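Local atomic coordinates of 2-c-methyl-d-erythritol 4-phosphate cytidylyltransferase (Streptococcus pneumoniae, PDB entry 2VSH), a protein that catalyses the transfer of the cytidylyl group of CTP to D-ribitol 5-phosphate, giving the CDP-ribitol used to build teichoic acid precursors. Residues P105-R116 with G168-K177; N133-V144 with K206-Y215. All blocks are in the same frame, centred on the assembly; numbering follows the deposited sequence.

Contact 1 of 2, residues P105-R116 with G168-K177; sequences PEDIVVTHDSVR and GQTPQTFRCK
T111 grips the carbonyl of Q172 twice. Its backbone N and its OG1 both donate to Q172 O, T111 OG1 lying 2.6 Å from Q172 O, while Q172 N returns a bond to T111 O. A chi1 of 71° sets OG1 between the backbone N and the carbonyl carbon and leaves CG2 to meet F174 CZ at 3.7 Å. F174 lies alongside V109, V109 CG1 reaching F174 CE1 at 3.5 Å, and the backbones of this pair exchange two hydrogen bonds. On the other face V110 CG1 fits against the ring of P171 and, at 3.6 Å, against T173 OG1, whose polar partner is N127.

At the far end T170 OG1 accepts from D113 N (3.0 Å), close to H112 ND1. H112 is held by NE2, which donates within the ring plane to R116 O. R116 NE makes a salt bridge to D113 OD2, its NH1 donates to N217 O, and one guanidinium face lies over Q169 CA and T170 N; D113 OD1 makes a salt bridge to R86, which probably binds CTP. At the opposite end R175 NE donates almost straight, at 171°, to E106 OE1 in a salt bridge (3.1 Å), while its NH1 goes to H134 O. Strand 108-113 pairs antiparallel with 171-175 inside the mixed sheet of a GT-A-type nucleotidyltransferase, the former running out at S114 of the probable CTP site.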
loop_
_atom_site.group_PDB
_atom_site.type_symbol
_atom_site.label_atom_id
_atom_site.label_comp_id
_atom_site.label_asym_id
_atom_site.label_seq_id
_atom_site.Cartn_x
_atom_site.Cartn_y
_atom_site.Cartn_z
ATOM N N PRO A 105 11.826 -33.460 9.410
ATOM C CA PRO A 105 11.526 -32.771 8.144
ATOM C C PRO A 105 10.107 -32.225 7.998
ATOM O O PRO A 105 9.871 -31.361 7.154
ATOM C CB PRO A 105 11.735 -33.870 7.094
ATOM C CG PRO A 105 12.656 -34.819 7.727
ATOM C CD PRO A 105 12.239 -34.854 9.165
ATOM N N GLU A 106 9.167 -32.756 8.770
ATOM C CA GLU A 106 7.765 -32.406 8.595
ATOM C C GLU A 106 7.282 -31.323 9.559
ATOM O O GLU A 106 6.204 -30.767 9.362
ATOM C CB GLU A 106 6.850 -33.646 8.619
ATOM C CG GLU A 106 6.970 -34.556 7.362
ATOM C CD GLU A 106 6.848 -33.777 6.033
ATOM O OE1 GLU A 106 5.883 -32.997 5.856
ATOM O OE2 GLU A 106 7.728 -33.941 5.158
ATOM N N ASP A 107 8.093 -30.992 10.564
ATOM C CA ASP A 107 7.737 -29.936 11.522
ATOM C C ASP A 107 7.596 -28.579 10.832
ATOM O O ASP A 107 8.435 -28.210 10.022
ATOM C CB ASP A 107 8.761 -29.835 12.657
ATOM C CG ASP A 107 8.790 -31.067 13.536
ATOM O OD1 ASP A 107 7.761 -31.770 13.637
ATOM O OD2 ASP A 107 9.859 -31.358 14.110
ATOM N N ILE A 108 6.528 -27.853 11.163
ATOM C CA ILE A 108 6.150 -26.625 10.467
ATOM C C ILE A 108 6.216 -25.404 11.409
ATOM O O ILE A 108 5.980 -25.536 12.610
ATOM C CB ILE A 108 4.723 -26.796 9.874
ATOM C CG1 ILE A 108 4.771 -27.611 8.580
ATOM C CG2 ILE A 108 4.050 -25.448 9.611
ATOM C CD1 ILE A 108 3.441 -28.290 8.261
ATOM N N VAL A 109 6.575 -24.233 10.876
ATOM C CA VAL A 109 6.480 -22.990 11.626
ATOM C C VAL A 109 5.535 -22.032 10.909
ATOM O O VAL A 109 5.658 -21.817 9.700
ATOM C CB VAL A 109 7.870 -22.317 11.931
ATOM C CG1 VAL A 109 8.605 -21.873 10.648
ATOM C CG2 VAL A 109 7.714 -21.128 12.887
ATOM N N VAL A 110 4.573 -21.506 11.655
ATOM C CA VAL A 110 3.701 -20.433 11.175
ATOM C C VAL A 110 4.317 -19.106 11.625
ATOM O O VAL A 110 4.165 -18.714 12.785
ATOM C CB VAL A 110 2.233 -20.591 11.707
ATOM C CG1 VAL A 110 1.321 -19.463 11.180
ATOM C CG2 VAL A 110 1.632 -21.943 11.308
ATOM N N THR A 111 5.033 -18.430 10.716
ATOM C CA THR A 111 5.685 -17.159 11.021
ATOM C C THR A 111 4.738 -15.976 10.823
ATOM O O THR A 111 3.930 -15.968 9.894
ATOM C CB THR A 111 7.005 -16.916 10.207
ATOM O OG1 THR A 111 6.698 -16.660 8.828
ATOM C CG2 THR A 111 7.967 -18.108 10.330
ATOM N N HIS A 112 4.832 -14.981 11.713
ATOM C CA HIS A 112 3.870 -13.884 11.718
ATOM C C HIS A 112 4.462 -12.655 12.409
ATOM O O HIS A 112 5.143 -12.784 13.430
ATOM C CB HIS A 112 2.566 -14.330 12.423
ATOM C CG HIS A 112 1.461 -13.321 12.349
ATOM N ND1 HIS A 112 0.827 -12.999 11.167
ATOM C CD2 HIS A 112 0.888 -12.551 13.308
ATOM C CE1 HIS A 112 -0.103 -12.086 11.406
ATOM N NE2 HIS A 112 -0.075 -11.786 12.694
ATOM N N ASP A 113 4.202 -11.477 11.846
ATOM C CA ASP A 113 4.652 -10.194 12.419
ATOM C C ASP A 113 4.028 -9.954 13.786
ATOM O O ASP A 113 2.817 -10.095 13.930
ATOM C CB ASP A 113 4.209 -9.031 11.526
ATOM C CG ASP A 113 4.896 -9.015 10.175
ATOM O OD1 ASP A 113 6.049 -9.486 10.065
ATOM O OD2 ASP A 113 4.279 -8.506 9.219
ATOM N N SER A 114 4.827 -9.515 14.761
ATOM C CA SER A 114 4.291 -9.142 16.084
ATOM C C SER A 114 3.281 -8.009 16.018
ATOM O O SER A 114 2.369 -7.956 16.840
ATOM C CB SER A 114 5.405 -8.740 17.045
ATOM O OG SER A 114 6.055 -7.593 16.545
ATOM N N VAL A 115 3.464 -7.102 15.054
ATOM C CA VAL A 115 2.604 -5.912 14.920
ATOM C C VAL A 115 1.392 -6.116 14.011
ATOM O O VAL A 115 0.781 -5.155 13.517
ATOM C CB VAL A 115 3.397 -4.676 14.466
ATOM C CG1 VAL A 115 4.308 -4.185 15.600
ATOM C CG2 VAL A 115 4.179 -4.971 13.151
ATOM N N ARG A 116 1.040 -7.372 13.811
ATOM C CA ARG A 116 -0.197 -7.734 13.133
ATOM C C ARG A 116 -1.150 -8.428 14.123
ATOM O O ARG A 116 -1.346 -9.640 14.042
ATOM C CB ARG A 116 0.082 -8.625 11.933
ATOM C CG ARG A 116 0.597 -7.873 10.698
ATOM C CD ARG A 116 0.621 -8.789 9.487
ATOM N NE ARG A 116 1.486 -8.257 8.432
ATOM C CZ ARG A 116 1.073 -7.539 7.391
ATOM N NH1 ARG A 116 -0.203 -7.239 7.237
ATOM N NH2 ARG A 116 1.951 -7.107 6.496
ATOM N N GLY A 168 1.179 -8.519 0.099
ATOM C CA GLY A 168 1.726 -9.562 0.950
ATOM C C GLY A 168 1.491 -9.229 2.399
ATOM O O GLY A 168 1.750 -8.114 2.833
ATOM N N GLN A 169 0.998 -10.210 3.150
ATOM C CA GLN A 169 0.809 -10.056 4.577
ATOM C C GLN A 169 1.576 -11.170 5.265
ATOM O O GLN A 169 2.430 -11.795 4.651
ATOM C CB GLN A 169 -0.675 -10.123 4.938
ATOM C CG GLN A 169 -1.569 -9.134 4.182
ATOM C CD GLN A 169 -3.020 -9.170 4.674
ATOM O OE1 GLN A 169 -3.539 -10.220 5.070
ATOM N NE2 GLN A 169 -3.669 -8.011 4.665
ATOM N N THR A 170 1.284 -11.402 6.541
ATOM C CA THR A 170 1.685 -12.638 7.203
ATOM C C THR A 170 0.419 -13.236 7.841
ATOM O O THR A 170 -0.557 -12.511 8.016
ATOM C CB THR A 170 2.878 -12.453 8.185
ATOM O OG1 THR A 170 2.469 -11.792 9.390
ATOM C CG2 THR A 170 4.053 -11.700 7.522
ATOM N N PRO A 171 0.428 -14.538 8.206
ATOM C CA PRO A 171 1.509 -15.551 8.200
ATOM C C PRO A 171 2.215 -15.923 6.889
ATOM O O PRO A 171 1.692 -15.744 5.787
ATOM C CB PRO A 171 0.838 -16.798 8.809
ATOM C CG PRO A 171 -0.265 -16.287 9.623
ATOM C CD PRO A 171 -0.791 -15.081 8.832
ATOM N N GLN A 172 3.431 -16.426 7.062
ATOM C CA GLN A 172 4.168 -17.143 6.047
ATOM C C GLN A 172 4.582 -18.455 6.705
ATOM O O GLN A 172 5.215 -18.461 7.769
ATOM C CB GLN A 172 5.381 -16.334 5.585
ATOM C CG GLN A 172 5.004 -14.984 5.014
ATOM C CD GLN A 172 6.180 -14.175 4.470
ATOM O OE1 GLN A 172 6.047 -13.499 3.455
ATOM N NE2 GLN A 172 7.322 -14.228 5.149
ATOM N N THR A 173 4.203 -19.564 6.076
ATOM C CA THR A 173 4.232 -20.873 6.724
ATOM C C THR A 173 5.010 -21.894 5.890
ATOM O O THR A 173 4.872 -21.959 4.669
ATOM C CB THR A 173 2.780 -21.363 7.001
ATOM O OG1 THR A 173 2.125 -20.394 7.831
ATOM C CG2 THR A 173 2.752 -22.734 7.692
ATOM N N PHE A 174 5.841 -22.687 6.563
ATOM C CA PHE A 174 6.724 -23.612 5.879
ATOM C C PHE A 174 7.381 -24.590 6.857
ATOM O O PHE A 174 7.389 -24.360 8.060
ATOM C CB PHE A 174 7.792 -22.828 5.065
ATOM C CG PHE A 174 8.354 -21.629 5.781
ATOM C CD1 PHE A 174 9.224 -21.783 6.854
ATOM C CD2 PHE A 174 8.017 -20.341 5.377
ATOM C CE1 PHE A 174 9.729 -20.665 7.522
ATOM C CE2 PHE A 174 8.523 -19.231 6.033
ATOM C CZ PHE A 174 9.378 -19.395 7.111
ATOM N N ARG A 175 7.943 -25.671 6.326
ATOM C CA ARG A 175 8.687 -26.635 7.144
ATOM C C ARG A 175 9.965 -25.972 7.613
ATOM O O ARG A 175 10.645 -25.297 6.835
ATOM C CB ARG A 175 8.972 -27.910 6.349
ATOM C CG ARG A 175 7.731 -28.782 6.155
ATOM C CD ARG A 175 7.790 -29.683 4.925
ATOM N NE ARG A 175 6.434 -30.167 4.667
ATOM C CZ ARG A 175 5.520 -29.551 3.913
ATOM N NH1 ARG A 175 5.788 -28.419 3.276
ATOM N NH2 ARG A 175 4.316 -30.079 3.797
ATOM N N CYS A 176 10.251 -26.109 8.906
ATOM C CA CYS A 176 11.432 -25.502 9.525
ATOM C C CYS A 176 12.716 -25.911 8.809
ATOM O O CYS A 176 13.532 -25.056 8.509
ATOM C CB CYS A 176 11.532 -25.927 10.989
ATOM S SG CYS A 176 10.164 -25.373 12.042
ATOM N N LYS A 177 12.880 -27.216 8.552
ATOM C CA LYS A 177 14.065 -27.756 7.866
ATOM C C LYS A 177 14.208 -27.156 6.474
ATOM O O LYS A 177 15.325 -26.777 6.076
ATOM C CB LYS A 177 14.009 -29.291 7.777
ATOM C CG LYS A 177 15.312 -29.975 7.323
ATOM C CD LYS A 177 15.091 -31.472 7.053
ATOM C CE LYS A 177 16.369 -32.216 6.583
ATOM N NZ LYS A 177 16.963 -31.731 5.294
HETATM O O HOH W 1 11.053 -29.006 9.577
HETATM O O HOH W 2 0.472 -5.908 4.161
#

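Contact 2 of 2, residues N133-V144 with K206-Y215; sequences NHDAVDTVVEAV and KDVALAKGEY
V137 CG1 presses on A211 CB at 3.5 Å, a tight carbon pair on the face of the sheet that helix 121-133 covers. CG1 stands anti to the backbone N (chi1 -173°), which leans it along the strand toward A211 rather than A209. On the same face T139 CG2 reaches G213 CA at 3.3 Å, where the chain has no side chain to obstruct it. The reverse face carries A136 and D138 beside V208, which packs on helix 197-203, and V140 CG2 touches L210 CD2.

Between the faces the backbones alternate as parallel strands do: A209 N to A136 O, D138 N to A209 O, A211 N to D138 O, V140 N to A211 O and G213 N to V140 O. Further along, V141 CB sits over one face of the Y215 ring, 4.1 Å from its centroid. The phenol then turns its edge to the E142 carbonyl, and Y215 OH donates to E142 O at 2.6 Å.

The other end is polar. H134 lays one ring face on A209 CB, 3.8 Å from the ring centroid. In the ring plane H134 ND1 donates a hydrogen bond to D207 OD1, 2.6 Å away and nearly straight at 171°, reaching it on the syn side but well out of the carboxylate plane. The ring and carboxylate planes stand 80° apart. D207 is fixed through its backbone too: D207 N donates to the anti lone pair of D135 OD2 at 2.7 Å, and D207 O accepts from both D135 N and A136 N. This parallel pairing of 136-142 with 208-212 forms one edge of the mixed sheet of the GT-A-type fold within this chain, at the subunit interface, where V208 and L210 bond the second subunit through their backbones.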
loop_
_atom_site.group_PDB
_atom_site.type_symbol
_atom_site.label_atom_id
_atom_site.label_comp_id
_atom_site.label_asym_id
_atom_site.label_seq_id
_atom_site.Cartn_x
_atom_site.Cartn_y
_atom_site.Cartn_z
ATOM N N ASN A 133 0.102 -29.561 1.692
ATOM C CA ASN A 133 0.320 -29.957 0.302
ATOM C C ASN A 133 1.174 -28.998 -0.526
ATOM O O ASN A 133 1.263 -29.136 -1.745
ATOM C CB ASN A 133 -1.021 -30.262 -0.391
ATOM C CG ASN A 133 -2.206 -29.722 0.388
ATOM O OD1 ASN A 133 -2.194 -28.565 0.839
ATOM N ND2 ASN A 133 -3.222 -30.558 0.579
ATOM N N HIS A 134 1.816 -28.038 0.131
ATOM C CA HIS A 134 2.679 -27.113 -0.595
ATOM C C HIS A 134 4.008 -26.910 0.118
ATOM O O HIS A 134 4.183 -27.361 1.248
ATOM C CB HIS A 134 1.945 -25.803 -0.869
ATOM C CG HIS A 134 0.620 -25.995 -1.546
ATOM N ND1 HIS A 134 0.506 -26.329 -2.881
ATOM C CD2 HIS A 134 -0.644 -25.937 -1.067
ATOM C CE1 HIS A 134 -0.774 -26.441 -3.200
ATOM N NE2 HIS A 134 -1.492 -26.202 -2.118
ATOM N N ASP A 135 4.959 -26.274 -0.558
ATOM C CA ASP A 135 6.275 -26.039 0.041
ATOM C C ASP A 135 6.185 -24.933 1.084
ATOM O O ASP A 135 6.795 -25.029 2.164
ATOM C CB ASP A 135 7.302 -25.705 -1.036
ATOM C CG ASP A 135 7.579 -26.886 -1.939
ATOM O OD1 ASP A 135 7.776 -27.989 -1.409
ATOM O OD2 ASP A 135 7.607 -26.712 -3.162
ATOM N N ALA A 136 5.398 -23.908 0.768
ATOM C CA ALA A 136 5.201 -22.797 1.694
ATOM C C ALA A 136 3.854 -22.121 1.445
ATOM O O ALA A 136 3.162 -22.444 0.481
ATOM C CB ALA A 136 6.356 -21.787 1.586
ATOM N N VAL A 137 3.480 -21.204 2.334
ATOM C CA VAL A 137 2.216 -20.476 2.217
ATOM C C VAL A 137 2.493 -19.011 2.508
ATOM O O VAL A 137 3.215 -18.690 3.437
ATOM C CB VAL A 137 1.152 -20.992 3.246
ATOM C CG1 VAL A 137 -0.228 -20.340 2.981
ATOM C CG2 VAL A 137 1.040 -22.498 3.203
ATOM N N ASP A 138 1.922 -18.130 1.700
ATOM C CA ASP A 138 2.053 -16.709 1.923
ATOM C C ASP A 138 0.639 -16.180 2.046
ATOM O O ASP A 138 -0.200 -16.430 1.177
ATOM C CB ASP A 138 2.739 -16.074 0.710
ATOM C CG ASP A 138 3.328 -14.717 0.996
ATOM O OD1 ASP A 138 3.194 -14.209 2.126
ATOM O OD2 ASP A 138 3.945 -14.147 0.060
ATOM N N THR A 139 0.374 -15.440 3.117
ATOM C CA THR A 139 -0.941 -14.835 3.311
ATOM C C THR A 139 -1.001 -13.508 2.585
ATOM O O THR A 139 -0.216 -12.585 2.861
ATOM C CB THR A 139 -1.294 -14.670 4.794
ATOM O OG1 THR A 139 -1.019 -15.881 5.494
ATOM C CG2 THR A 139 -2.759 -14.387 4.957
ATOM N N VAL A 140 -1.953 -13.407 1.665
ATOM C CA VAL A 140 -2.083 -12.234 0.822
ATOM C C VAL A 140 -3.533 -11.764 0.695
ATOM O O VAL A 140 -4.468 -12.521 0.970
ATOM C CB VAL A 140 -1.511 -12.485 -0.601
ATOM C CG1 VAL A 140 -0.063 -12.997 -0.538
ATOM C CG2 VAL A 140 -2.394 -13.488 -1.376
ATOM N N VAL A 141 -3.692 -10.517 0.264
ATOM C CA VAL A 141 -4.975 -9.965 -0.169
ATOM C C VAL A 141 -4.785 -9.364 -1.566
ATOM O O VAL A 141 -3.656 -9.075 -1.971
ATOM C CB VAL A 141 -5.514 -8.867 0.802
ATOM C CG1 VAL A 141 -5.977 -9.483 2.104
ATOM C CG2 VAL A 141 -4.486 -7.774 1.054
ATOM N N GLU A 142 -5.873 -9.174 -2.302
ATOM C CA GLU A 142 -5.782 -8.458 -3.575
ATOM C C GLU A 142 -5.220 -7.061 -3.362
ATOM O O GLU A 142 -5.654 -6.343 -2.459
ATOM C CB GLU A 142 -7.142 -8.366 -4.259
ATOM C CG GLU A 142 -7.672 -9.703 -4.744
ATOM C CD GLU A 142 -9.001 -9.595 -5.467
ATOM O OE1 GLU A 142 -9.446 -8.460 -5.772
ATOM O OE2 GLU A 142 -9.604 -10.661 -5.735
ATOM N N ALA A 143 -4.249 -6.688 -4.195
ATOM C CA ALA A 143 -3.658 -5.355 -4.150
ATOM C C ALA A 143 -4.690 -4.333 -4.605
ATOM O O ALA A 143 -5.375 -4.546 -5.607
ATOM C CB ALA A 143 -2.413 -5.296 -5.015
ATOM N N VAL A 144 -4.821 -3.247 -3.848
ATOM C CA VAL A 144 -5.788 -2.190 -4.155
ATOM C C VAL A 144 -5.063 -0.899 -4.550
ATOM O O VAL A 144 -5.627 -0.037 -5.228
ATOM C CB VAL A 144 -6.777 -1.961 -2.977
ATOM C CG1 VAL A 144 -7.661 -0.735 -3.214
ATOM C CG2 VAL A 144 -7.650 -3.191 -2.773
ATOM N N LYS A 206 10.233 -23.340 -5.750
ATOM C CA LYS A 206 9.312 -24.078 -4.875
ATOM C C LYS A 206 7.843 -23.633 -5.043
ATOM O O LYS A 206 7.563 -22.586 -5.640
ATOM C CB LYS A 206 9.739 -23.971 -3.402
ATOM C CG LYS A 206 11.203 -24.331 -3.107
ATOM C CD LYS A 206 11.514 -25.800 -3.405
ATOM C CE LYS A 206 12.968 -26.152 -3.098
ATOM N NZ LYS A 206 13.248 -27.604 -3.389
ATOM N N ASP A 207 6.927 -24.447 -4.508
ATOM C CA ASP A 207 5.485 -24.238 -4.613
ATOM C C ASP A 207 4.945 -23.473 -3.391
ATOM O O ASP A 207 4.792 -24.045 -2.309
ATOM C CB ASP A 207 4.790 -25.598 -4.762
ATOM C CG ASP A 207 3.258 -25.492 -4.807
ATOM O OD1 ASP A 207 2.583 -26.463 -4.401
ATOM O OD2 ASP A 207 2.726 -24.450 -5.251
ATOM N N VAL A 208 4.678 -22.179 -3.579
ATOM C CA VAL A 208 4.177 -21.323 -2.512
ATOM C C VAL A 208 2.703 -20.977 -2.784
ATOM O O VAL A 208 2.394 -20.167 -3.667
ATOM C CB VAL A 208 5.013 -20.025 -2.329
ATOM C CG1 VAL A 208 4.614 -19.303 -1.042
ATOM C CG2 VAL A 208 6.526 -20.317 -2.316
ATOM N N ALA A 209 1.816 -21.612 -2.019
ATOM C CA ALA A 209 0.373 -21.403 -2.128
ATOM C C ALA A 209 -0.031 -20.057 -1.546
ATOM O O ALA A 209 0.637 -19.537 -0.639
ATOM C CB ALA A 209 -0.363 -22.508 -1.388
ATOM N N LEU A 210 -1.124 -19.496 -2.067
ATOM C CA LEU A 210 -1.682 -18.267 -1.523
ATOM C C LEU A 210 -2.716 -18.611 -0.443
ATOM O O LEU A 210 -3.599 -19.431 -0.675
ATOM C CB LEU A 210 -2.339 -17.427 -2.637
ATOM C CG LEU A 210 -1.448 -17.035 -3.827
ATOM C CD1 LEU A 210 -2.227 -16.193 -4.852
ATOM C CD2 LEU A 210 -0.190 -16.314 -3.373
ATOM N N ALA A 211 -2.594 -17.992 0.733
ATOM C CA ALA A 211 -3.659 -18.041 1.743
ATOM C C ALA A 211 -4.351 -16.685 1.779
ATOM O O ALA A 211 -3.732 -15.654 1.542
ATOM C CB ALA A 211 -3.106 -18.406 3.122
ATOM N N LYS A 212 -5.645 -16.708 2.070
ATOM C CA LYS A 212 -6.468 -15.513 2.072
ATOM C C LYS A 212 -6.200 -14.745 3.351
ATOM O O LYS A 212 -6.426 -15.248 4.454
ATOM C CB LYS A 212 -7.954 -15.912 1.925
ATOM C CG LYS A 212 -8.982 -14.798 2.113
ATOM C CD LYS A 212 -10.414 -15.341 1.912
ATOM C CE LYS A 212 -11.448 -14.687 2.853
ATOM N NZ LYS A 212 -11.498 -13.202 2.722
ATOM N N GLY A 213 -5.674 -13.536 3.189
ATOM C CA GLY A 213 -5.491 -12.606 4.292
ATOM C C GLY A 213 -6.779 -11.866 4.564
ATOM O O GLY A 213 -7.861 -12.356 4.247
ATOM N N GLU A 214 -6.666 -10.688 5.169
ATOM C CA GLU A 214 -7.816 -9.832 5.420
ATOM C C GLU A 214 -7.338 -8.395 5.357
ATOM O O GLU A 214 -6.209 -8.098 5.758
ATOM C CB GLU A 214 -8.387 -10.127 6.809
ATOM C CG GLU A 214 -9.884 -10.064 6.906
ATOM C CD GLU A 214 -10.569 -11.230 6.229
ATOM O OE1 GLU A 214 -11.231 -10.993 5.205
ATOM O OE2 GLU A 214 -10.446 -12.378 6.710
ATOM N N TYR A 215 -8.183 -7.497 4.853
ATOM C CA TYR A 215 -7.809 -6.088 4.812
ATOM C C TYR A 215 -7.589 -5.525 6.216
ATOM O O TYR A 215 -6.762 -4.638 6.421
ATOM C CB TYR A 215 -8.813 -5.278 3.976
ATOM C CG TYR A 215 -8.644 -5.621 2.518
ATOM C CD1 TYR A 215 -9.608 -6.351 1.830
ATOM C CD2 TYR A 215 -7.470 -5.282 1.847
ATOM C CE1 TYR A 215 -9.422 -6.700 0.482
ATOM C CE2 TYR A 215 -7.275 -5.626 0.511
ATOM C CZ TYR A 215 -8.245 -6.327 -0.161
ATOM O OH TYR A 215 -8.022 -6.659 -1.483
#

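How the contacts relate
Both contacts belong to one mixed sheet, with strands 165-175 and 136-142 as neighbours. T139 is one of the links between them: its O probably takes a hydrogen bond from Q169 N and its OG1 probably bonds P171 O, each at 2.7 Å. Antiparallel contact 1 is mostly buried, its loop end at the probable CTP site. Parallel contact 2 is partly buried, its centre about 12 Å from the chain centre against about 6 Å for contact 1, and meets the second subunit more widely than contact 1, which reaches it at G168. Both have polar ends, a histidine-aspartate and a tyrosine bond in contact 2, the E106-R175 salt bridge in contact 1, which also buries the T111 and T170 hydroxyls.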